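Adhesion protein (Streptococcus pseudopneumoniae 5247, PDB 7LM5) binds zinc as the solute-binding protein of an ATP-binding cassette transporter, probably delivering the metal for uptake into the cell. Local coordinates at residues M16-S21 with D35-R40; F51-N56 with E75-S80; A64-Y69 with K91-S96; E97-E102 with G134-I139; L128-A133 with S193-R198. The protein carries 1 engineered substitution. All blocks are in the same frame, centred on the assembly; numbering follows the deposited sequence.

How the contacts relate
Contacts 1 and 3 are the two outer strand pairs of one four-stranded parallel sheet, and their inner strands, 17-20 and 66-69, lie side by side between them. Both rest on regular backbone bonds, with apolar side chains filling in. Contact 2 is a surface meeting of two loops, made almost wholly by rings, and its Trp77 packs on Phe67 of contact 3. Contacts 4 and 5 share helix 130-147. In contact 4 a loop lies on it near the surface, through a methionine and an isoleucine. Contact 5 is buried and the most ionic, with an aspartate held by an arginine close to the centre of the chain.

Contact 1. Residues M16-S21 with D35-R40; sequences MKIVTS and DLNDVR
Met16 and Asn37 start the pairing of these two parallel strands. Met16 N donates to Asn37 OD1 at 2.8 Å with an N-H...O angle of 161°. The two side chains run alongside each other in the same direction, and a bend at the thioether (chi3 -59°) leaves CE of Met16 3.8 Å from ND2 of Asn37. That amide nitrogen has another partner in Tyr155 OH. Met16 O then receives Asp38 N at 2.7 Å. Lys17 pairs with Asp38, on the face of the sheet turned away from helix 23-33. Ile18 bonds on both sides of its residue, its N to Asp38 O at 2.9 Å and its O to Arg40 N. The pair belongs to a beta-alpha-beta unit in which strand 17-20 passes through helix 23-33 to strand 38-41, an edge of the sheet. Ile18 CD1 reaches CG2 of Val39 at 4.1 Å, and both residues pack on Val29 of that helix. Val19 faces the other way, next to Arg40, whose NE makes a salt bridge with Asp38 OD2 at 3.0 Å along the strand. At Thr20 both the backbone N and OG1 donate to Arg40 O. Thr20 OG1 sits between the backbone N and carbonyl carbon (chi1 55°) and approaches Arg40 O from above its carbonyl plane at 3.0 Å. Thr20 and Val39 side chains cross at about a right angle, Thr20 CG2 lying 4.1 Å from Val39 CG1.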
# COMPACT_ATOMS: atom_id res chain seq x y z
N MET A 16 -19.28 -15.52 -4.54
CA MET A 16 -18.46 -15.75 -3.35
C MET A 16 -18.54 -14.56 -2.42
O MET A 16 -18.59 -13.41 -2.86
CB MET A 16 -17.01 -16.01 -3.74
CG MET A 16 -16.77 -17.31 -4.50
SD MET A 16 -15.01 -17.67 -4.67
CE MET A 16 -14.44 -16.22 -5.56
N LYS A 17 -18.55 -14.84 -1.12
CA LYS A 17 -18.46 -13.80 -0.10
C LYS A 17 -16.99 -13.57 0.21
O LYS A 17 -16.35 -14.39 0.88
CB LYS A 17 -19.24 -14.20 1.16
CG LYS A 17 -20.74 -14.29 0.95
CD LYS A 17 -21.45 -14.75 2.21
CE LYS A 17 -21.00 -16.15 2.61
NZ LYS A 17 -21.69 -16.61 3.85
N ILE A 18 -16.44 -12.47 -0.30
CA ILE A 18 -15.02 -12.16 -0.18
C ILE A 18 -14.86 -11.00 0.78
O ILE A 18 -15.56 -9.98 0.67
CB ILE A 18 -14.41 -11.82 -1.56
CG1 ILE A 18 -14.70 -12.94 -2.56
CG2 ILE A 18 -12.91 -11.60 -1.43
CD1 ILE A 18 -14.22 -12.64 -3.96
N VAL A 19 -13.93 -11.14 1.73
CA VAL A 19 -13.62 -10.10 2.70
C VAL A 19 -12.15 -9.72 2.55
O VAL A 19 -11.29 -10.59 2.37
CB VAL A 19 -13.92 -10.56 4.14
CG1 VAL A 19 -13.75 -9.41 5.11
CG2 VAL A 19 -15.33 -11.12 4.24
N THR A 20 -11.87 -8.42 2.61
CA THR A 20 -10.54 -7.89 2.36
C THR A 20 -10.01 -7.17 3.60
O THR A 20 -10.78 -6.72 4.46
CB THR A 20 -10.55 -6.95 1.16
OG1 THR A 20 -11.52 -5.92 1.37
CG2 THR A 20 -10.89 -7.71 -0.11
N SER A 21 -8.70 -7.08 3.72
CA SER A 21 -8.05 -6.52 4.93
C SER A 21 -8.11 -4.99 5.01
O SER A 21 -8.49 -4.49 6.04
CB SER A 21 -6.64 -6.98 4.97
OG SER A 21 -6.02 -6.61 3.77
N ASP A 35 -18.17 -7.49 -11.70
CA ASP A 35 -19.58 -7.79 -11.40
C ASP A 35 -19.66 -9.06 -10.54
O ASP A 35 -20.68 -9.26 -9.92
CB ASP A 35 -20.37 -7.97 -12.70
CG ASP A 35 -20.62 -6.68 -13.45
OD1 ASP A 35 -20.98 -5.71 -12.80
OD2 ASP A 35 -20.48 -6.68 -14.68
N LEU A 36 -18.61 -9.87 -10.51
CA LEU A 36 -18.68 -11.14 -9.76
C LEU A 36 -18.49 -11.00 -8.25
O LEU A 36 -17.77 -10.14 -7.80
CB LEU A 36 -17.64 -12.11 -10.31
CG LEU A 36 -17.74 -12.36 -11.81
CD1 LEU A 36 -16.67 -13.32 -12.26
CD2 LEU A 36 -19.12 -12.88 -12.17
N ASN A 37 -19.19 -11.85 -7.52
CA ASN A 37 -19.08 -12.05 -6.06
C ASN A 37 -19.59 -10.88 -5.22
O ASN A 37 -20.17 -9.94 -5.74
CB ASN A 37 -17.69 -12.49 -5.61
CG ASN A 37 -17.10 -13.53 -6.51
OD1 ASN A 37 -17.59 -14.64 -6.59
ND2 ASN A 37 -16.06 -13.15 -7.21
N ASP A 38 -19.33 -11.01 -3.92
CA ASP A 38 -19.72 -9.99 -2.92
C ASP A 38 -18.46 -9.59 -2.16
O ASP A 38 -18.13 -10.23 -1.18
CB ASP A 38 -20.74 -10.57 -1.95
CG ASP A 38 -21.28 -9.49 -1.06
OD1 ASP A 38 -21.52 -8.41 -1.55
OD2 ASP A 38 -21.41 -9.75 0.12
N VAL A 39 -17.83 -8.52 -2.59
CA VAL A 39 -16.57 -8.09 -2.00
C VAL A 39 -16.84 -7.00 -0.98
O VAL A 39 -17.51 -6.01 -1.28
CB VAL A 39 -15.59 -7.60 -3.08
CG1 VAL A 39 -14.27 -7.18 -2.45
CG2 VAL A 39 -15.37 -8.68 -4.13
N ARG A 40 -16.33 -7.19 0.23
CA ARG A 40 -16.42 -6.18 1.28
C ARG A 40 -15.11 -6.15 2.05
O ARG A 40 -14.23 -6.99 1.86
CB ARG A 40 -17.61 -6.44 2.21
CG ARG A 40 -17.94 -7.90 2.44
CD ARG A 40 -19.39 -8.04 2.89
NE ARG A 40 -20.32 -7.62 1.85
CZ ARG A 40 -21.53 -7.13 2.09
NH1 ARG A 40 -21.96 -6.98 3.33
NH2 ARG A 40 -22.31 -6.77 1.07

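Contact 2. Residues F51-N56 with E75-S80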
# COMPACT_ATOMS: atom_id res chain seq x y z
N PHE A 51 -4.22 -2.02 13.35
CA PHE A 51 -4.73 -3.31 12.87
C PHE A 51 -5.47 -3.99 14.02
O PHE A 51 -6.26 -3.32 14.70
CB PHE A 51 -3.59 -4.11 12.25
CG PHE A 51 -3.05 -3.51 10.99
CD1 PHE A 51 -3.79 -3.53 9.82
CD2 PHE A 51 -1.80 -2.91 10.97
CE1 PHE A 51 -3.29 -2.98 8.65
CE2 PHE A 51 -1.29 -2.36 9.81
CZ PHE A 51 -2.04 -2.39 8.65
N GLU A 52 -5.25 -5.28 14.27
CA GLU A 52 -5.97 -6.05 15.28
C GLU A 52 -7.47 -5.94 15.04
O GLU A 52 -8.16 -5.21 15.77
CB GLU A 52 -5.61 -5.58 16.69
CG GLU A 52 -4.13 -5.70 17.01
CD GLU A 52 -3.77 -5.02 18.31
OE1 GLU A 52 -4.68 -4.48 18.98
OE2 GLU A 52 -2.57 -5.01 18.66
N PRO A 53 -8.01 -6.62 14.03
CA PRO A 53 -9.44 -6.49 13.73
C PRO A 53 -10.31 -6.96 14.89
O PRO A 53 -9.87 -7.70 15.78
CB PRO A 53 -9.63 -7.39 12.49
CG PRO A 53 -8.46 -8.33 12.52
CD PRO A 53 -7.33 -7.55 13.11
N SER A 54 -11.56 -6.51 14.87
CA SER A 54 -12.48 -6.76 15.97
C SER A 54 -12.82 -8.25 16.07
O SER A 54 -12.41 -9.07 15.24
CB SER A 54 -13.75 -5.93 15.79
OG SER A 54 -14.47 -6.34 14.64
N ALA A 55 -13.58 -8.60 17.10
CA ALA A 55 -14.00 -9.98 17.28
C ALA A 55 -15.00 -10.41 16.21
O ALA A 55 -15.05 -11.59 15.85
CB ALA A 55 -14.60 -10.17 18.67
N ASN A 56 -15.78 -9.46 15.69
CA ASN A 56 -16.76 -9.79 14.66
C ASN A 56 -16.11 -9.97 13.29
O ASN A 56 -16.59 -10.77 12.48
CB ASN A 56 -17.84 -8.71 14.58
CG ASN A 56 -18.59 -8.55 15.89
OD1 ASN A 56 -18.67 -9.48 16.69
ND2 ASN A 56 -19.14 -7.36 16.12
N GLU A 75 -0.29 -7.27 7.63
CA GLU A 75 -1.33 -7.91 8.45
C GLU A 75 -0.72 -9.16 9.08
O GLU A 75 -0.93 -10.29 8.63
CB GLU A 75 -2.56 -8.23 7.62
CG GLU A 75 -3.17 -7.05 6.88
CD GLU A 75 -2.60 -6.88 5.48
OE1 GLU A 75 -1.49 -7.38 5.22
OE2 GLU A 75 -3.28 -6.26 4.64
N SER A 76 0.05 -8.95 10.15
CA SER A 76 0.69 -10.06 10.83
C SER A 76 -0.33 -10.97 11.51
O SER A 76 -0.07 -12.16 11.71
CB SER A 76 1.70 -9.54 11.85
OG SER A 76 2.71 -8.78 11.22
N TRP A 77 -1.49 -10.42 11.88
CA TRP A 77 -2.54 -11.21 12.51
C TRP A 77 -3.16 -12.23 11.56
O TRP A 77 -3.86 -13.14 12.03
CB TRP A 77 -3.63 -10.29 13.05
CG TRP A 77 -4.14 -9.31 12.04
CD1 TRP A 77 -3.67 -8.06 11.80
CD2 TRP A 77 -5.22 -9.52 11.11
NE1 TRP A 77 -4.39 -7.46 10.80
CE2 TRP A 77 -5.34 -8.34 10.35
CE3 TRP A 77 -6.09 -10.58 10.86
CZ2 TRP A 77 -6.30 -8.19 9.36
CZ3 TRP A 77 -7.04 -10.43 9.86
CH2 TRP A 77 -7.14 -9.24 9.13
N ALA A 78 -2.92 -12.11 10.25
CA ALA A 78 -3.49 -13.06 9.30
C ALA A 78 -2.87 -14.45 9.45
O ALA A 78 -3.51 -15.45 9.11
CB ALA A 78 -3.32 -12.55 7.88
N GLY A 79 -1.64 -14.52 9.95
CA GLY A 79 -0.98 -15.81 10.12
C GLY A 79 -1.56 -16.66 11.23
O GLY A 79 -1.40 -17.89 11.20
N SER A 80 -2.23 -16.04 12.20
CA SER A 80 -2.82 -16.79 13.31
C SER A 80 -4.18 -17.39 12.97
O SER A 80 -4.72 -18.14 13.78
CB SER A 80 -2.96 -15.88 14.54
OG SER A 80 -3.83 -14.80 14.28
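The carboxylate of Glu75, whose CG lies 4.4 Å from Phe51 CE1, is gripped by several groups: OE2 accepts from Ser21 OG and, weakly, from His70 N, while OE1 accepts from Ser71 N. With its polar end tied to these neighbours, Glu75 offers its aliphatic part to the rings. CB of Glu75 lies under one face of the Trp77 indole, near the rim. Pro53 takes the opposite face, its CG 3.5 Å from the centroid of the six-membered ring and only 4° off the normal, a nearly vertical CH-pi contact. CD of Pro53 sits beside it at the fusion bond of the rings, 3.5 Å from Trp77 CE2. The indole reaches the proline with CG between the backbone N and carbonyl carbon (chi1 52°). Phe51 adds its CB, 3.7 Å from Trp77 NE1, and its poorly ordered side chain crosses the indole at about a right angle. NE1 is buried here without a polar partner in the model. After Trp77 the backbone angles stay helical, and Ser80 OG donates to Trp77 O at 2.8 Å. In all, a CH-pi contact of proline on tryptophan joins two loops, one leading into helix 55-62, the other following strand 66-69.

Contact 3. Residues A64-Y69 with K91-S96; sequences ADVFVY and KVLEAS. With ZN (zinc ion), chain E.
A zinc site stands at the end of the parallel strand pair Val66-Tyr69 and Lys91-Glu94, with Glu94 as one of its protein ligands. Glu94 binds the metal with both oxygens, OE1 at 2.4 Å and OE2 at 2.2 Å from the zinc, and His72 and two waters also coordinate it. The Glu94 side chain leaves with CG opposite the backbone N (chi1 -171°) and stays extended, running past the Tyr69 ring. Glu94 CA lies over a face of that ring, 4.1 Å from the centroid, in a CH-pi contact, and CG continues to 3.7 Å from Tyr69 CZ. The ring and carboxylate planes are 16° apart. Tyr69 OH has a weak hydrogen bond to one zinc-bound water, making it a second-shell neighbour of the metal. On the same face of the sheet Val92 CG1 wedges between two aromatic rings, in plane at the edge of Phe67 (3.7 Å from CD2) and at the edge of Tyr69 (3.6 Å from CE1). On the other face Val66 CG1 lies 3.6 Å from Leu93 CD1; past the strand end Ala95 CB meets Val68 CG1. Regular backbone bonds join the strands, the last a nearly straight one from Ala95 N to Tyr69 O at 2.6 Å. Strand 17-20 flanks strand 66-69 on its other side, helix 23-33 packs on Val68 and Ala95, and helix 130-147 on Leu93 and Ala95.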
# COMPACT_ATOMS: atom_id res chain seq x y z
N ALA A 64 -16.91 -16.37 5.72
CA ALA A 64 -16.80 -16.00 4.32
C ALA A 64 -16.13 -17.11 3.52
O ALA A 64 -15.52 -18.03 4.07
CB ALA A 64 -16.00 -14.70 4.17
N ASP A 65 -16.27 -17.01 2.19
CA ASP A 65 -15.66 -18.00 1.31
C ASP A 65 -14.18 -17.73 1.10
O ASP A 65 -13.36 -18.65 1.10
CB ASP A 65 -16.39 -18.03 -0.03
CG ASP A 65 -17.86 -18.38 0.11
OD1 ASP A 65 -18.18 -19.27 0.92
OD2 ASP A 65 -18.68 -17.76 -0.59
N VAL A 66 -13.81 -16.46 0.90
CA VAL A 66 -12.44 -16.07 0.60
C VAL A 66 -12.08 -14.86 1.45
O VAL A 66 -12.88 -13.92 1.57
CB VAL A 66 -12.26 -15.76 -0.90
CG1 VAL A 66 -10.87 -15.19 -1.16
CG2 VAL A 66 -12.49 -17.01 -1.74
N PHE A 67 -10.89 -14.89 2.04
CA PHE A 67 -10.32 -13.74 2.72
C PHE A 67 -8.97 -13.41 2.09
O PHE A 67 -8.10 -14.28 2.00
CB PHE A 67 -10.16 -13.99 4.22
CG PHE A 67 -9.39 -12.92 4.94
CD1 PHE A 67 -9.94 -11.66 5.11
CD2 PHE A 67 -8.12 -13.16 5.43
CE1 PHE A 67 -9.23 -10.66 5.76
CE2 PHE A 67 -7.41 -12.17 6.09
CZ PHE A 67 -7.97 -10.92 6.25
N VAL A 68 -8.81 -12.17 1.66
CA VAL A 68 -7.60 -11.72 0.97
C VAL A 68 -6.93 -10.65 1.82
O VAL A 68 -7.59 -9.69 2.24
CB VAL A 68 -7.91 -11.18 -0.44
CG1 VAL A 68 -6.63 -10.99 -1.23
CG2 VAL A 68 -8.87 -12.11 -1.17
N TYR A 69 -5.64 -10.81 2.06
CA TYR A 69 -4.83 -9.81 2.75
C TYR A 69 -3.56 -9.57 1.94
O TYR A 69 -3.21 -10.33 1.04
CB TYR A 69 -4.50 -10.24 4.19
CG TYR A 69 -3.51 -11.37 4.30
CD1 TYR A 69 -3.90 -12.69 4.13
CD2 TYR A 69 -2.17 -11.13 4.61
CE1 TYR A 69 -3.00 -13.73 4.24
CE2 TYR A 69 -1.26 -12.16 4.72
CZ TYR A 69 -1.68 -13.46 4.54
OH TYR A 69 -0.78 -14.49 4.65
N LYS A 91 -10.94 -19.69 2.54
CA LYS A 91 -9.65 -19.85 1.90
C LYS A 91 -8.91 -18.52 2.00
O LYS A 91 -9.26 -17.56 1.32
CB LYS A 91 -9.80 -20.30 0.45
CG LYS A 91 -10.33 -21.72 0.32
CD LYS A 91 -10.17 -22.26 -1.09
CE LYS A 91 -10.39 -23.76 -1.13
NZ LYS A 91 -9.42 -24.48 -0.25
N VAL A 92 -7.90 -18.48 2.86
CA VAL A 92 -7.12 -17.26 3.07
C VAL A 92 -6.11 -17.13 1.94
O VAL A 92 -5.37 -18.07 1.64
CB VAL A 92 -6.43 -17.29 4.44
CG1 VAL A 92 -5.83 -15.93 4.76
CG2 VAL A 92 -7.41 -17.73 5.52
N LEU A 93 -6.08 -15.96 1.31
CA LEU A 93 -5.20 -15.69 0.18
C LEU A 93 -4.30 -14.51 0.50
O LEU A 93 -4.78 -13.43 0.87
CB LEU A 93 -6.01 -15.40 -1.10
CG LEU A 93 -7.10 -16.40 -1.49
CD1 LEU A 93 -7.75 -15.96 -2.80
CD2 LEU A 93 -6.54 -17.81 -1.62
N GLU A 94 -2.99 -14.71 0.35
CA GLU A 94 -2.01 -13.64 0.51
C GLU A 94 -1.81 -12.98 -0.85
O GLU A 94 -1.22 -13.58 -1.76
CB GLU A 94 -0.70 -14.19 1.07
CG GLU A 94 0.30 -13.13 1.47
CD GLU A 94 1.55 -13.73 2.08
OE1 GLU A 94 1.70 -14.97 2.03
OE2 GLU A 94 2.39 -12.96 2.61
N ALA A 95 -2.30 -11.75 -1.00
CA ALA A 95 -2.34 -11.10 -2.31
C ALA A 95 -0.96 -10.83 -2.89
O ALA A 95 -0.84 -10.65 -4.11
CB ALA A 95 -3.12 -9.79 -2.22
N SER A 96 0.09 -10.80 -2.06
CA SER A 96 1.43 -10.49 -2.53
C SER A 96 2.38 -11.68 -2.43
O SER A 96 3.60 -11.49 -2.36
CB SER A 96 2.00 -9.30 -1.76
OG SER A 96 2.20 -9.63 -0.40
ZN ZN E . 3.72 -14.52 3.29
O HOH W 1 2.44 -15.30 4.79
O HOH W 2 4.70 -13.90 1.55

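Contact 4. Residues E97-E102 with G134-I139. With ZN (zinc ion), chain F.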
# COMPACT_ATOMS: atom_id res chain seq x y z
N GLU A 97 1.85 -12.90 -2.42
CA GLU A 97 2.70 -14.08 -2.36
C GLU A 97 3.51 -14.20 -3.64
O GLU A 97 2.95 -14.22 -4.74
CB GLU A 97 1.86 -15.34 -2.13
CG GLU A 97 2.69 -16.61 -2.00
CD GLU A 97 1.84 -17.85 -1.83
OE1 GLU A 97 0.60 -17.74 -1.92
OE2 GLU A 97 2.41 -18.93 -1.59
N GLY A 98 4.83 -14.30 -3.50
CA GLY A 98 5.73 -14.38 -4.63
C GLY A 98 6.36 -13.06 -5.02
O GLY A 98 7.37 -13.06 -5.74
N MET A 99 5.80 -11.94 -4.58
CA MET A 99 6.37 -10.64 -4.91
C MET A 99 7.64 -10.39 -4.10
O MET A 99 7.73 -10.75 -2.93
CB MET A 99 5.35 -9.52 -4.64
CG MET A 99 4.18 -9.51 -5.60
SD MET A 99 3.05 -8.13 -5.29
CE MET A 99 4.14 -6.74 -5.54
N THR A 100 8.62 -9.76 -4.75
CA THR A 100 9.88 -9.44 -4.10
C THR A 100 9.74 -8.16 -3.30
O THR A 100 9.39 -7.11 -3.86
CB THR A 100 11.00 -9.31 -5.13
OG1 THR A 100 10.69 -8.25 -6.04
CG2 THR A 100 11.15 -10.61 -5.92
N LEU A 101 9.99 -8.23 -2.00
CA LEU A 101 9.90 -7.08 -1.11
C LEU A 101 11.28 -6.48 -0.89
O LEU A 101 12.27 -7.20 -0.74
CB LEU A 101 9.29 -7.48 0.24
CG LEU A 101 7.89 -8.11 0.21
CD1 LEU A 101 7.44 -8.49 1.61
CD2 LEU A 101 6.89 -7.17 -0.45
N GLU A 102 11.34 -5.15 -0.88
CA GLU A 102 12.59 -4.44 -0.66
C GLU A 102 12.84 -4.25 0.84
O GLU A 102 11.93 -4.35 1.66
CB GLU A 102 12.57 -3.07 -1.35
CG GLU A 102 12.43 -3.12 -2.87
CD GLU A 102 13.67 -3.67 -3.56
OE1 GLU A 102 13.85 -4.91 -3.57
OE2 GLU A 102 14.47 -2.86 -4.08
N GLY A 134 -0.13 -3.60 -10.27
CA GLY A 134 -0.62 -4.52 -11.29
C GLY A 134 -0.12 -5.94 -11.11
O GLY A 134 -0.81 -6.89 -11.48
N GLU A 135 1.07 -6.10 -10.53
CA GLU A 135 1.56 -7.44 -10.22
C GLU A 135 0.73 -8.09 -9.13
O GLU A 135 0.53 -9.31 -9.15
CB GLU A 135 3.03 -7.39 -9.81
CG GLU A 135 3.97 -6.86 -10.88
CD GLU A 135 5.43 -6.90 -10.45
OE1 GLU A 135 6.31 -7.02 -11.32
OE2 GLU A 135 5.68 -6.81 -9.23
N GLU A 136 0.25 -7.31 -8.16
CA GLU A 136 -0.58 -7.86 -7.10
C GLU A 136 -1.99 -8.17 -7.58
O GLU A 136 -2.61 -9.12 -7.09
CB GLU A 136 -0.62 -6.89 -5.91
CG GLU A 136 -1.18 -7.50 -4.64
CD GLU A 136 -0.94 -6.62 -3.42
OE1 GLU A 136 -0.49 -5.47 -3.60
OE2 GLU A 136 -1.19 -7.09 -2.29
N ALA A 137 -2.50 -7.40 -8.54
CA ALA A 137 -3.82 -7.70 -9.10
C ALA A 137 -3.79 -8.98 -9.92
O ALA A 137 -4.81 -9.67 -10.02
CB ALA A 137 -4.30 -6.53 -9.96
N GLN A 138 -2.64 -9.32 -10.51
CA GLN A 138 -2.53 -10.57 -11.25
C GLN A 138 -2.51 -11.77 -10.31
O GLN A 138 -3.11 -12.80 -10.61
CB GLN A 138 -1.27 -10.55 -12.13
CG GLN A 138 -1.06 -11.82 -12.93
CD GLN A 138 -2.23 -12.13 -13.85
OE1 GLN A 138 -2.64 -11.28 -14.65
NE2 GLN A 138 -2.77 -13.33 -13.74
N ILE A 139 -1.82 -11.64 -9.18
CA ILE A 139 -1.81 -12.72 -8.19
C ILE A 139 -3.21 -12.94 -7.63
O ILE A 139 -3.64 -14.08 -7.43
CB ILE A 139 -0.80 -12.40 -7.07
CG1 ILE A 139 0.61 -12.25 -7.66
CG2 ILE A 139 -0.81 -13.48 -6.01
CD1 ILE A 139 1.65 -11.88 -6.63
ZN ZN F . 15.81 -5.25 -5.01
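A backbone oxygen set against a methyl group is the most striking feature here: Glu97 O lies 3.3 Å from Ile139 CD1, and the two segments exchange no hydrogen bond. The same CD1 meets Met99 CG at 3.6 Å, so this methyl touches both sides of the turn at Gly98, where a positive phi (98°) bends the chain. Met99 carries most of the remaining contact. Its side chain crosses that of Glu136 at about a right angle, SD standing 3.9 Å from Glu136 CB, and a bend at chi3 (60°) turns the terminal CE along to Glu135, 4.0 Å from OE2. Sulfur and methyl thus rest on successive residues, while Ile139, about a turn on, meets the loop through CD1. Beyond the two segments, Glu97 OE1 makes a salt bridge with Lys143 and Glu136 OE2 is hydrogen-bonded to His70 ND1. At the far end of the loop Glu102 OE1 binds a zinc ion at 2.5 Å, and OE2 makes a salt bridge with Lys197. Loop 97-102 thus leaves strand 91-94 across one side of helix 130-147, whose Glu136 also touches helix 23-33 and whose Ala137 and Gln138 pack on helix 152-178.

Contact 5. Residues L128-A133 with S193-R198; sequences LDPEKA and SYLAKR
Arg198 grips the carboxylate of Asp129 side-on: NE donates to OD1 and NH2 to OD2, each at 2.9 Å and each using the syn lone pair of its oxygen. Bends at chi2 and chi3 (56° and 55°) fold Arg198 back so that both nitrogens meet the carboxylate. The NH2 bond lies in the guanidinium plane, though the two planes are 36° apart. Asp129 OD1 also takes the N-cap bond from Glu131 N, from above the carboxylate at 3.2 Å. A water donates to Asp129 OD2 at 2.6 Å and to Tyr194 O at 2.7 Å. Further out, Glu131 CB covers one face of the guanidinium, and Lys132 NZ joins the same carboxylate by a long salt bridge. The lysine's CD lies 3.5 Å from Tyr194 CD2, and the tyrosine hydroxyl is bonded to Glu102 N and Asp123 O. Leu195 CD1 meets Leu128 O at 3.3 Å. This joins the start of helix 130-147 to helix 193-198, with helix 273-288 packing on Pro130 and Leu195 and helix 152-178 on Pro130 and Glu131.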
# COMPACT_ATOMS: atom_id res chain seq x y z
N LEU A 128 1.85 1.24 -3.76
CA LEU A 128 2.01 2.59 -4.28
C LEU A 128 2.89 2.65 -5.52
O LEU A 128 3.00 3.71 -6.14
CB LEU A 128 2.58 3.50 -3.19
CG LEU A 128 1.64 3.67 -1.99
CD1 LEU A 128 2.25 4.56 -0.93
CD2 LEU A 128 0.29 4.22 -2.45
N ASP A 129 3.52 1.54 -5.90
CA ASP A 129 4.19 1.43 -7.19
C ASP A 129 3.18 0.95 -8.22
O ASP A 129 2.63 -0.15 -8.06
CB ASP A 129 5.37 0.47 -7.11
CG ASP A 129 6.18 0.41 -8.39
OD1 ASP A 129 5.81 1.07 -9.39
OD2 ASP A 129 7.20 -0.31 -8.41
N PRO A 130 2.88 1.73 -9.26
CA PRO A 130 1.87 1.28 -10.24
C PRO A 130 2.20 -0.06 -10.87
O PRO A 130 1.29 -0.85 -11.15
CB PRO A 130 1.87 2.41 -11.28
CG PRO A 130 2.35 3.61 -10.53
CD PRO A 130 3.36 3.09 -9.54
N GLU A 131 3.48 -0.35 -11.10
CA GLU A 131 3.87 -1.63 -11.67
C GLU A 131 3.58 -2.77 -10.70
O GLU A 131 2.99 -3.79 -11.07
CB GLU A 131 5.35 -1.61 -12.06
CG GLU A 131 5.70 -2.49 -13.25
CD GLU A 131 5.42 -1.83 -14.58
OE1 GLU A 131 4.69 -0.82 -14.62
OE2 GLU A 131 5.94 -2.32 -15.61
N LYS A 132 3.99 -2.61 -9.44
CA LYS A 132 3.76 -3.64 -8.44
C LYS A 132 2.30 -3.75 -8.03
O LYS A 132 1.88 -4.81 -7.56
CB LYS A 132 4.63 -3.38 -7.21
CG LYS A 132 6.10 -3.70 -7.42
CD LYS A 132 6.93 -3.33 -6.21
CE LYS A 132 8.29 -3.99 -6.26
NZ LYS A 132 8.96 -3.80 -7.57
N ALA A 133 1.52 -2.68 -8.20
CA ALA A 133 0.08 -2.79 -7.98
C ALA A 133 -0.56 -3.71 -9.02
O ALA A 133 -1.43 -4.52 -8.68
CB ALA A 133 -0.57 -1.41 -8.02
N SER A 193 8.53 4.38 -0.41
CA SER A 193 9.84 3.93 -0.88
C SER A 193 9.74 3.28 -2.26
O SER A 193 10.59 3.51 -3.12
CB SER A 193 10.45 2.95 0.13
OG SER A 193 11.76 2.57 -0.26
N TYR A 194 8.69 2.48 -2.49
CA TYR A 194 8.54 1.83 -3.79
C TYR A 194 8.20 2.84 -4.88
O TYR A 194 8.65 2.71 -6.02
CB TYR A 194 7.46 0.75 -3.71
CG TYR A 194 7.89 -0.48 -2.94
CD1 TYR A 194 7.69 -0.57 -1.57
CD2 TYR A 194 8.48 -1.56 -3.59
CE1 TYR A 194 8.08 -1.70 -0.86
CE2 TYR A 194 8.87 -2.69 -2.89
CZ TYR A 194 8.67 -2.75 -1.53
OH TYR A 194 9.05 -3.87 -0.83
N LEU A 195 7.41 3.86 -4.54
CA LEU A 195 7.10 4.90 -5.53
C LEU A 195 8.35 5.68 -5.91
O LEU A 195 8.54 6.02 -7.08
CB LEU A 195 6.02 5.84 -4.98
CG LEU A 195 5.52 6.93 -5.93
CD1 LEU A 195 4.84 6.30 -7.14
CD2 LEU A 195 4.58 7.89 -5.22
N ALA A 196 9.21 5.97 -4.93
CA ALA A 196 10.44 6.70 -5.22
C ALA A 196 11.39 5.87 -6.07
O ALA A 196 12.02 6.38 -7.01
CB ALA A 196 11.11 7.13 -3.92
N LYS A 197 11.53 4.57 -5.76
CA LYS A 197 12.39 3.70 -6.54
C LYS A 197 11.87 3.49 -7.96
O LYS A 197 12.66 3.18 -8.86
CB LYS A 197 12.54 2.34 -5.85
CG LYS A 197 13.30 2.39 -4.53
CD LYS A 197 13.43 1.01 -3.92
CE LYS A 197 14.22 1.04 -2.62
NZ LYS A 197 14.38 -0.31 -2.03
N ARG A 198 10.56 3.65 -8.18
CA ARG A 198 10.01 3.48 -9.52
C ARG A 198 10.42 4.62 -10.44
O ARG A 198 10.67 4.40 -11.63
CB ARG A 198 8.49 3.35 -9.45
CG ARG A 198 7.80 3.26 -10.80
CD ARG A 198 8.35 2.11 -11.62
NE ARG A 198 8.28 0.84 -10.89
CZ ARG A 198 8.88 -0.27 -11.28
NH1 ARG A 198 9.61 -0.28 -12.39
NH2 ARG A 198 8.76 -1.38 -10.56
O HOH W 3 9.33 0.31 -7.05